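PDB 6YCA: uncharacterized N-acetyltransferase D2E76_00625 from Mycobacteroides abscessus, which probably transfers acetyl groups from acetyl coenzyme A to amines as an Eis-type GCN5-related N-acetyltransferase that cannot modify aminoglycosides. Local coordinates for residues 60-66 and 78-83; 84-89 and 195-201; 129-133 and 314-318. All blocks are in the same frame, centred on the assembly; numbering follows the deposited sequence.

All three contacts are largely buried; contact 2 lies nearest the chain centre, its own centre about 9 Å away against about 18 and 17 Å for contacts 1 and 3. Contacts 1 and 2 share strand 75-87: residues 60-66 lie along its middle part, and residues 195-201 pair with its far end. Contact 1 is the most polar, with carboxylate, guanidinium and hydroxyl groups meeting beside the strand. Contact 2 rests on backbone bonds and an indole face. Contact 3, the smallest, is mostly apolar, with one backbone bond between the loop entering strand 132-135 and the N-cap of the first sterol-carrier-like helix. An Arg65-Glu130 salt bridge links contacts 1 and 3; contacts 2 and 3 do not touch.

Contact 1. Residues 60-66 and 78-83; sequences LLELGRY and GADSYT
Glu62 sets its CG anti to the backbone N (chi1 176°) and then runs fully extended, which carries its carboxylate across to Thr83. There both oxygens are used: OE2 accepts from Thr83 N at 2.9 Å in an almost straight bond, and OE1 takes the hydroxyl of Thr83, OG1, at 2.6 Å. Both donors arrive on the syn side, about 25° out of the carboxylate plane. Arg65, with CG on the backbone N side (chi1 -78°), lays one face of its guanidinium against the Tyr82-Thr83 peptide. NE makes a weak bond to Thr83 OG1, and NH1 another to Ser81 OG, which lies in plane at the edge; the stronger partner is Glu130, salt-bridged to NH2. This loop leads from helix 57-60 into strand 67-70, the antiparallel neighbour of strand 75-87 in the GNAT fold. Where residues 60-66 begin, the Tyr82 hydroxyl OH donates to Leu60 O at 2.5 Å, in the carbonyl plane, and Leu61 CD2 packs 3.5 Å from the same OH. Asp80 CB sits over the centre of the Tyr66 ring, 3.8 Å from its centroid, a CH-pi contact; Asp80 OD2 bonds weakly to His101.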
loop_
_atom_site.group_PDB
_atom_site.type_symbol
_atom_site.label_atom_id
_atom_site.label_comp_id
_atom_site.label_asym_id
_atom_site.label_seq_id
_atom_site.Cartn_x
_atom_site.Cartn_y
_atom_site.Cartn_z
ATOM N N LEU A 60 -5.864 17.233 -37.267
ATOM C CA LEU A 60 -6.725 16.765 -36.191
ATOM C C LEU A 60 -7.976 17.611 -36.004
ATOM O O LEU A 60 -8.761 17.331 -35.094
ATOM C CB LEU A 60 -5.938 16.703 -34.878
ATOM C CG LEU A 60 -4.675 15.838 -34.898
ATOM C CD1 LEU A 60 -3.868 16.011 -33.615
ATOM C CD2 LEU A 60 -5.039 14.380 -35.126
ATOM N N LEU A 61 -8.191 18.625 -36.836
ATOM C CA LEU A 61 -9.311 19.540 -36.673
ATOM C C LEU A 61 -10.198 19.545 -37.909
ATOM O O LEU A 61 -9.767 19.211 -39.017
ATOM C CB LEU A 61 -8.831 20.970 -36.380
ATOM C CG LEU A 61 -8.283 21.242 -34.979
ATOM C CD1 LEU A 61 -7.753 22.660 -34.869
ATOM C CD2 LEU A 61 -9.389 21.022 -33.975
ATOM N N GLU A 62 -11.449 19.950 -37.700
ATOM C CA GLU A 62 -12.381 20.213 -38.784
ATOM C C GLU A 62 -12.522 21.725 -38.874
ATOM O O GLU A 62 -13.000 22.364 -37.927
ATOM C CB GLU A 62 -13.740 19.586 -38.478
ATOM C CG GLU A 62 -14.816 19.894 -39.506
ATOM C CD GLU A 62 -16.100 19.120 -39.258
ATOM O OE1 GLU A 62 -17.067 19.310 -40.026
ATOM O OE2 GLU A 62 -16.141 18.319 -38.299
ATOM N N LEU A 63 -12.114 22.290 -40.007
ATOM C CA LEU A 63 -12.049 23.740 -40.134
ATOM C C LEU A 63 -13.439 24.355 -40.204
ATOM O O LEU A 63 -14.314 23.876 -40.929
ATOM C CB LEU A 63 -11.247 24.136 -41.371
ATOM C CG LEU A 63 -9.802 23.638 -41.446
ATOM C CD1 LEU A 63 -9.121 24.152 -42.717
ATOM C CD2 LEU A 63 -9.008 24.012 -40.196
ATOM N N GLY A 64 -13.650 25.398 -39.408
ATOM C CA GLY A 64 -14.886 26.151 -39.453
ATOM C C GLY A 64 -15.823 25.898 -38.302
ATOM O O GLY A 64 -17.004 26.249 -38.388
ATOM N N ARG A 65 -15.323 25.327 -37.216
ATOM C CA ARG A 65 -16.142 24.974 -36.072
ATOM C C ARG A 65 -15.467 25.397 -34.780
ATOM O O ARG A 65 -15.965 25.075 -33.697
ATOM C CB ARG A 65 -16.369 23.459 -36.051
ATOM C CG ARG A 65 -17.412 22.946 -37.029
ATOM C CD ARG A 65 -17.690 21.473 -36.774
ATOM N NE ARG A 65 -19.056 21.092 -37.119
ATOM C CZ ARG A 65 -20.041 20.975 -36.236
ATOM N NH1 ARG A 65 -19.816 21.215 -34.951
ATOM N NH2 ARG A 65 -21.253 20.620 -36.638
ATOM N N TYR A 66 -14.352 26.112 -34.869
ATOM C CA TYR A 66 -13.553 26.457 -33.709
ATOM C C TYR A 66 -13.812 27.917 -33.375
ATOM O O TYR A 66 -13.497 28.811 -34.168
ATOM C CB TYR A 66 -12.072 26.214 -34.010
ATOM C CG TYR A 66 -11.233 25.905 -32.791
ATOM C CD1 TYR A 66 -11.381 26.625 -31.615
ATOM C CD2 TYR A 66 -10.327 24.852 -32.802
ATOM C CE1 TYR A 66 -10.622 26.335 -30.501
ATOM C CE2 TYR A 66 -9.566 24.548 -31.688
ATOM C CZ TYR A 66 -9.720 25.292 -30.543
ATOM O OH TYR A 66 -8.966 25.001 -29.428
ATOM N N GLY A 78 -11.181 29.204 -26.001
ATOM C CA GLY A 78 -11.863 28.695 -27.178
ATOM C C GLY A 78 -12.724 27.491 -26.878
ATOM O O GLY A 78 -12.703 26.935 -25.776
ATOM N N ALA A 79 -13.495 27.102 -27.893
ATOM C CA ALA A 79 -14.364 25.931 -27.834
ATOM C C ALA A 79 -14.577 25.439 -29.259
ATOM O O ALA A 79 -14.860 26.239 -30.156
ATOM C CB ALA A 79 -15.707 26.275 -27.182
ATOM N N ASP A 80 -14.425 24.134 -29.466
ATOM C CA ASP A 80 -14.470 23.504 -30.778
ATOM C C ASP A 80 -15.514 22.395 -30.784
ATOM O O ASP A 80 -16.028 21.984 -29.741
ATOM C CB ASP A 80 -13.085 22.951 -31.155
ATOM C CG ASP A 80 -12.993 22.513 -32.611
ATOM O OD1 ASP A 80 -13.218 23.338 -33.515
ATOM O OD2 ASP A 80 -12.671 21.332 -32.853
ATOM N N SER A 81 -15.825 21.907 -31.982
ATOM C CA SER A 81 -16.759 20.800 -32.129
ATOM C C SER A 81 -16.498 20.109 -33.460
ATOM O O SER A 81 -15.808 20.636 -34.335
ATOM C CB SER A 81 -18.213 21.265 -32.021
ATOM O OG SER A 81 -18.455 22.347 -32.896
ATOM N N TYR A 82 -17.061 18.911 -33.598
ATOM C CA TYR A 82 -16.948 18.118 -34.810
ATOM C C TYR A 82 -18.335 17.758 -35.316
ATOM O O TYR A 82 -19.264 17.542 -34.532
ATOM C CB TYR A 82 -16.158 16.826 -34.550
ATOM C CG TYR A 82 -14.696 17.066 -34.270
ATOM C CD1 TYR A 82 -14.270 17.482 -33.017
ATOM C CD2 TYR A 82 -13.738 16.889 -35.263
ATOM C CE1 TYR A 82 -12.928 17.715 -32.755
ATOM C CE2 TYR A 82 -12.394 17.118 -35.011
ATOM C CZ TYR A 82 -11.999 17.529 -33.754
ATOM O OH TYR A 82 -10.674 17.761 -33.487
ATOM N N THR A 83 -18.466 17.684 -36.637
ATOM C CA THR A 83 -19.697 17.201 -37.248
ATOM C C THR A 83 -19.807 15.704 -36.993
ATOM O O THR A 83 -18.951 14.930 -37.433
ATOM C CB THR A 83 -19.653 17.480 -38.751
ATOM O OG1 THR A 83 -19.447 18.881 -38.971
ATOM C CG2 THR A 83 -20.950 17.053 -39.421
#

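Contact 2. Residues 84-89 and 195-201; sequences SWLTVP and AWTGSVA
The indole of Trp85 carries Ala201 on one face: Ala201 CB lies 3.4 Å from the centroid of the five-membered ring, 15° off the normal, a CH-pi contact. Ala201 N sits above the middle of the same face, and Val200 C toward its rim. Ser199 OG meets the edge in the ring plane, 3.8 Å from Trp85 CZ3. What swings the indole over the opposing chain is its first torsion, with CG between the backbone N and the carbonyl carbon (chi1 49°). Arg93 adds a cation-pi contact to this ring. A second indole, that of Trp196, has Ser199 CB over one face near the rim.

The backbones form a single antiparallel bridge, with Leu86 and Val200 as a non-hydrogen-bonded pair. Thr87 N reaches Ser199 O at 2.9 Å and Ala201 N reaches Trp85 O at 3.2 Å. The loop between helices 184-192 and 204-216, at the start of the second GNAT region, thus extends the pairing of strand 75-87 of the first by one bridge. A type II turn from Trp196 to Ser199 curls back, its Gly198 having the positive phi that favours glycine, and Gly198 N bonds to Thr87 O at 2.9 Å.

Two carbonyls are doubly used. Trp85 O takes Ser84 OG and Ala201 N from opposite faces of its plane; Trp196 O accepts both Ser199 N and Ser199 OG. That hydroxyl, Ser199 OG, in turn receives Thr87 OG1 at 2.8 Å. Within the turn, Thr197 CG2 packs against the Pro89 ring at CD, 3.8 Å away, the two side chains at about a right angle.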
loop_
_atom_site.group_PDB
_atom_site.type_symbol
_atom_site.label_atom_id
_atom_site.label_comp_id
_atom_site.label_asym_id
_atom_site.label_seq_id
_atom_site.Cartn_x
_atom_site.Cartn_y
_atom_site.Cartn_z
ATOM N N SER A 84 -20.856 15.290 -36.288
ATOM C CA SER A 84 -20.968 13.908 -35.852
ATOM C C SER A 84 -22.434 13.492 -35.870
ATOM O O SER A 84 -23.323 14.281 -36.208
ATOM C CB SER A 84 -20.350 13.742 -34.458
ATOM O OG SER A 84 -20.561 12.437 -33.949
ATOM N N TRP A 85 -22.680 12.236 -35.502
ATOM C CA TRP A 85 -24.027 11.737 -35.276
ATOM C C TRP A 85 -24.087 11.037 -33.922
ATOM O O TRP A 85 -23.060 10.716 -33.322
ATOM C CB TRP A 85 -24.516 10.800 -36.398
ATOM C CG TRP A 85 -23.564 9.696 -36.796
ATOM C CD1 TRP A 85 -22.803 9.643 -37.927
ATOM C CD2 TRP A 85 -23.304 8.476 -36.081
ATOM N NE1 TRP A 85 -22.077 8.475 -37.956
ATOM C CE2 TRP A 85 -22.363 7.743 -36.834
ATOM C CE3 TRP A 85 -23.769 7.936 -34.874
ATOM C CZ2 TRP A 85 -21.875 6.503 -36.420
ATOM C CZ3 TRP A 85 -23.283 6.703 -34.464
ATOM C CH2 TRP A 85 -22.347 6.000 -35.237
ATOM N N LEU A 86 -25.307 10.829 -33.431
ATOM C CA LEU A 86 -25.526 10.155 -32.157
ATOM C C LEU A 86 -26.740 9.250 -32.288
ATOM O O LEU A 86 -27.786 9.681 -32.783
ATOM C CB LEU A 86 -25.758 11.165 -31.030
ATOM C CG LEU A 86 -25.673 10.667 -29.587
ATOM C CD1 LEU A 86 -25.142 11.780 -28.703
ATOM C CD2 LEU A 86 -27.023 10.202 -29.083
ATOM N N THR A 87 -26.597 8.005 -31.840
ATOM C CA THR A 87 -27.666 7.017 -31.924
ATOM C C THR A 87 -28.592 7.147 -30.717
ATOM O O THR A 87 -28.162 6.949 -29.575
ATOM C CB THR A 87 -27.084 5.605 -32.011
ATOM O OG1 THR A 87 -26.179 5.521 -33.121
ATOM C CG2 THR A 87 -28.197 4.582 -32.183
ATOM N N VAL A 88 -29.855 7.474 -30.974
ATOM C CA VAL A 88 -30.877 7.645 -29.941
ATOM C C VAL A 88 -31.691 6.357 -29.837
ATOM O O VAL A 88 -31.608 5.511 -30.740
ATOM C CB VAL A 88 -31.772 8.850 -30.266
ATOM C CG1 VAL A 88 -30.930 10.103 -30.396
ATOM C CG2 VAL A 88 -32.570 8.583 -31.535
ATOM N N PRO A 89 -32.469 6.152 -28.769
ATOM C CA PRO A 89 -33.262 4.919 -28.657
ATOM C C PRO A 89 -34.127 4.673 -29.884
ATOM O O PRO A 89 -34.857 5.553 -30.342
ATOM C CB PRO A 89 -34.113 5.166 -27.408
ATOM C CG PRO A 89 -33.271 6.051 -26.572
ATOM C CD PRO A 89 -32.524 6.946 -27.527
ATOM N N ALA A 195 -24.713 0.195 -33.900
ATOM C CA ALA A 195 -26.130 0.474 -33.748
ATOM C C ALA A 195 -26.596 0.596 -32.305
ATOM O O ALA A 195 -27.787 0.837 -32.081
ATOM C CB ALA A 195 -26.971 -0.594 -34.460
ATOM N N TRP A 196 -25.704 0.466 -31.326
ATOM C CA TRP A 196 -26.120 0.531 -29.935
ATOM C C TRP A 196 -26.413 1.969 -29.530
ATOM O O TRP A 196 -25.806 2.917 -30.039
ATOM C CB TRP A 196 -25.059 -0.072 -29.009
ATOM C CG TRP A 196 -23.775 0.686 -28.924
ATOM C CD1 TRP A 196 -23.508 1.757 -28.121
ATOM C CD2 TRP A 196 -22.564 0.405 -29.631
ATOM N NE1 TRP A 196 -22.214 2.176 -28.302
ATOM C CE2 TRP A 196 -21.612 1.362 -29.226
ATOM C CE3 TRP A 196 -22.197 -0.550 -30.580
ATOM C CZ2 TRP A 196 -20.316 1.386 -29.736
ATOM C CZ3 TRP A 196 -20.911 -0.523 -31.086
ATOM C CH2 TRP A 196 -19.987 0.438 -30.665
ATOM N N THR A 197 -27.374 2.124 -28.619
ATOM C CA THR A 197 -27.796 3.450 -28.189
ATOM C C THR A 197 -26.669 4.145 -27.438
ATOM O O THR A 197 -26.049 3.559 -26.544
ATOM C CB THR A 197 -29.029 3.349 -27.298
ATOM O OG1 THR A 197 -30.086 2.718 -28.026
ATOM C CG2 THR A 197 -29.484 4.736 -26.875
ATOM N N GLY A 198 -26.407 5.402 -27.806
ATOM C CA GLY A 198 -25.323 6.179 -27.255
ATOM C C GLY A 198 -24.104 6.276 -28.149
ATOM O O GLY A 198 -23.254 7.143 -27.921
ATOM N N SER A 199 -24.005 5.420 -29.162
ATOM C CA SER A 199 -22.861 5.444 -30.062
ATOM C C SER A 199 -22.801 6.756 -30.841
ATOM O O SER A 199 -23.822 7.365 -31.167
ATOM C CB SER A 199 -22.922 4.251 -31.022
ATOM O OG SER A 199 -24.143 4.225 -31.739
ATOM N N VAL A 200 -21.577 7.208 -31.104
ATOM C CA VAL A 200 -21.331 8.451 -31.818
ATOM C C VAL A 200 -20.398 8.157 -32.982
ATOM O O VAL A 200 -19.708 7.136 -33.013
ATOM C CB VAL A 200 -20.741 9.556 -30.919
ATOM C CG1 VAL A 200 -21.582 9.718 -29.659
ATOM C CG2 VAL A 200 -19.298 9.246 -30.579
ATOM N N ALA A 201 -20.400 9.060 -33.958
ATOM C CA ALA A 201 -19.528 8.901 -35.112
ATOM C C ALA A 201 -18.063 8.994 -34.697
ATOM O O ALA A 201 -17.695 9.781 -33.820
ATOM C CB ALA A 201 -19.824 9.985 -36.144
#

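Contact 3. Residues 129-133 and 314-318; sequences GEIVA and DVEAA
Ile131 and Asp314 are joined first by a backbone hydrogen bond: Asp314 N donates to Ile131 O at 3.0 Å, with 162° at the hydrogen, approaching 22° out of the carbonyl plane. This is the one hydrogen bond between the two segments; Asp314 makes others within its own. It occupies the N-cap position of helix 315-321, and its OD1 accepts from Ala317 N over a long 3.5 Å, a weak capping bond. Its carbonyl O takes Ala318 N in the first turn of the helix. Asp314 thus faces two ways, its N-H spent on the neighbouring loop and its OD1 and O turned to the helix start.

The side-chain contact is apolar, and Ile131 carries most of it. Its two branches touch different residues. CG2 meets Ala317 CB at 3.4 Å and Asp314 CB at 3.5 Å. CG1 lies between the backbone N and the carbonyl carbon (chi1 42°), and the extended chain beyond it takes CD1 to Ala318 CA at 4.0 Å. Val132 adds a looser touch, CG1 to Ala318 CB at 4.3 Å.

Within the fold, the contact sets the start of strand 132-135 of the GNAT region against the first helix of the sterol-carrier-like C-terminal region. Residues 129-133 follow helix 113-127, which ends in a Schellman motif at Gly129. Parallel strand 93-104, helix 113-127 and strand 132-135 form the beta-alpha-beta unit of the GNAT fold. Val132 also packs on Leu310 and Leu312 of strand 299-312, which leads by a short link into helix 315-321, where Val315 and Glu316 touch Phe346 of strand 344-348.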
loop_
_atom_site.group_PDB
_atom_site.type_symbol
_atom_site.label_atom_id
_atom_site.label_comp_id
_atom_site.label_asym_id
_atom_site.label_seq_id
_atom_site.Cartn_x
_atom_site.Cartn_y
_atom_site.Cartn_z
ATOM N N GLY A 129 -28.623 23.060 -37.938
ATOM C CA GLY A 129 -29.612 22.004 -37.994
ATOM C C GLY A 129 -29.326 20.801 -37.124
ATOM O O GLY A 129 -30.029 19.791 -37.249
ATOM N N GLU A 130 -28.317 20.865 -36.256
ATOM C CA GLU A 130 -27.995 19.764 -35.354
ATOM C C GLU A 130 -28.826 19.877 -34.082
ATOM O O GLU A 130 -29.069 20.980 -33.586
ATOM C CB GLU A 130 -26.505 19.769 -35.015
ATOM C CG GLU A 130 -25.628 19.392 -36.199
ATOM C CD GLU A 130 -24.157 19.655 -35.959
ATOM O OE1 GLU A 130 -23.829 20.456 -35.056
ATOM O OE2 GLU A 130 -23.328 19.056 -36.677
ATOM N N ILE A 131 -29.276 18.732 -33.562
ATOM C CA ILE A 131 -30.277 18.755 -32.500
ATOM C C ILE A 131 -29.714 18.453 -31.118
ATOM O O ILE A 131 -30.346 18.821 -30.116
ATOM C CB ILE A 131 -31.481 17.836 -32.787
ATOM C CG1 ILE A 131 -31.042 16.506 -33.379
ATOM C CG2 ILE A 131 -32.384 18.491 -33.810
ATOM C CD1 ILE A 131 -32.191 15.526 -33.485
ATOM N N VAL A 132 -28.571 17.779 -31.027
ATOM C CA VAL A 132 -27.941 17.490 -29.745
ATOM C C VAL A 132 -26.454 17.795 -29.836
ATOM O O VAL A 132 -25.859 17.789 -30.921
ATOM C CB VAL A 132 -28.170 16.036 -29.266
ATOM C CG1 VAL A 132 -29.653 15.757 -29.081
ATOM C CG2 VAL A 132 -27.531 15.038 -30.218
ATOM N N ALA A 133 -25.858 18.072 -28.678
ATOM C CA ALA A 133 -24.421 18.228 -28.524
ATOM C C ALA A 133 -23.996 17.468 -27.278
ATOM O O ALA A 133 -24.739 17.415 -26.292
ATOM C CB ALA A 133 -24.023 19.704 -28.386
ATOM N N ASP A 314 -32.214 21.182 -29.974
ATOM C CA ASP A 314 -33.597 21.315 -30.436
ATOM C C ASP A 314 -34.395 20.219 -29.738
ATOM O O ASP A 314 -34.386 19.063 -30.171
ATOM C CB ASP A 314 -33.692 21.205 -31.955
ATOM C CG ASP A 314 -35.051 21.642 -32.496
ATOM O OD1 ASP A 314 -36.051 21.591 -31.751
ATOM O OD2 ASP A 314 -35.119 22.037 -33.678
ATOM N N VAL A 315 -35.082 20.583 -28.654
ATOM C CA VAL A 315 -35.758 19.584 -27.830
ATOM C C VAL A 315 -36.852 18.865 -28.610
ATOM O O VAL A 315 -36.971 17.636 -28.542
ATOM C CB VAL A 315 -36.284 20.221 -26.530
ATOM C CG1 VAL A 315 -37.224 19.270 -25.812
ATOM C CG2 VAL A 315 -35.121 20.608 -25.632
ATOM N N GLU A 316 -37.666 19.610 -29.364
ATOM C CA GLU A 316 -38.778 18.982 -30.074
ATOM C C GLU A 316 -38.279 17.962 -31.091
ATOM O O GLU A 316 -38.783 16.834 -31.158
ATOM C CB GLU A 316 -39.661 20.040 -30.738
ATOM C CG GLU A 316 -40.830 19.445 -31.523
ATOM C CD GLU A 316 -41.796 20.494 -32.050
ATOM O OE1 GLU A 316 -41.428 21.686 -32.074
ATOM O OE2 GLU A 316 -42.919 20.120 -32.460
ATOM N N ALA A 317 -37.276 18.338 -31.886
ATOM C CA ALA A 317 -36.752 17.418 -32.889
ATOM C C ALA A 317 -36.063 16.218 -32.254
ATOM O O ALA A 317 -36.109 15.114 -32.809
ATOM C CB ALA A 317 -35.813 18.154 -33.840
ATOM N N ALA A 318 -35.422 16.406 -31.099
ATOM C CA ALA A 318 -34.807 15.279 -30.407
ATOM C C ALA A 318 -35.870 14.302 -29.919
ATOM O O ALA A 318 -35.756 13.087 -30.131
ATOM C CB ALA A 318 -33.951 15.781 -29.243
#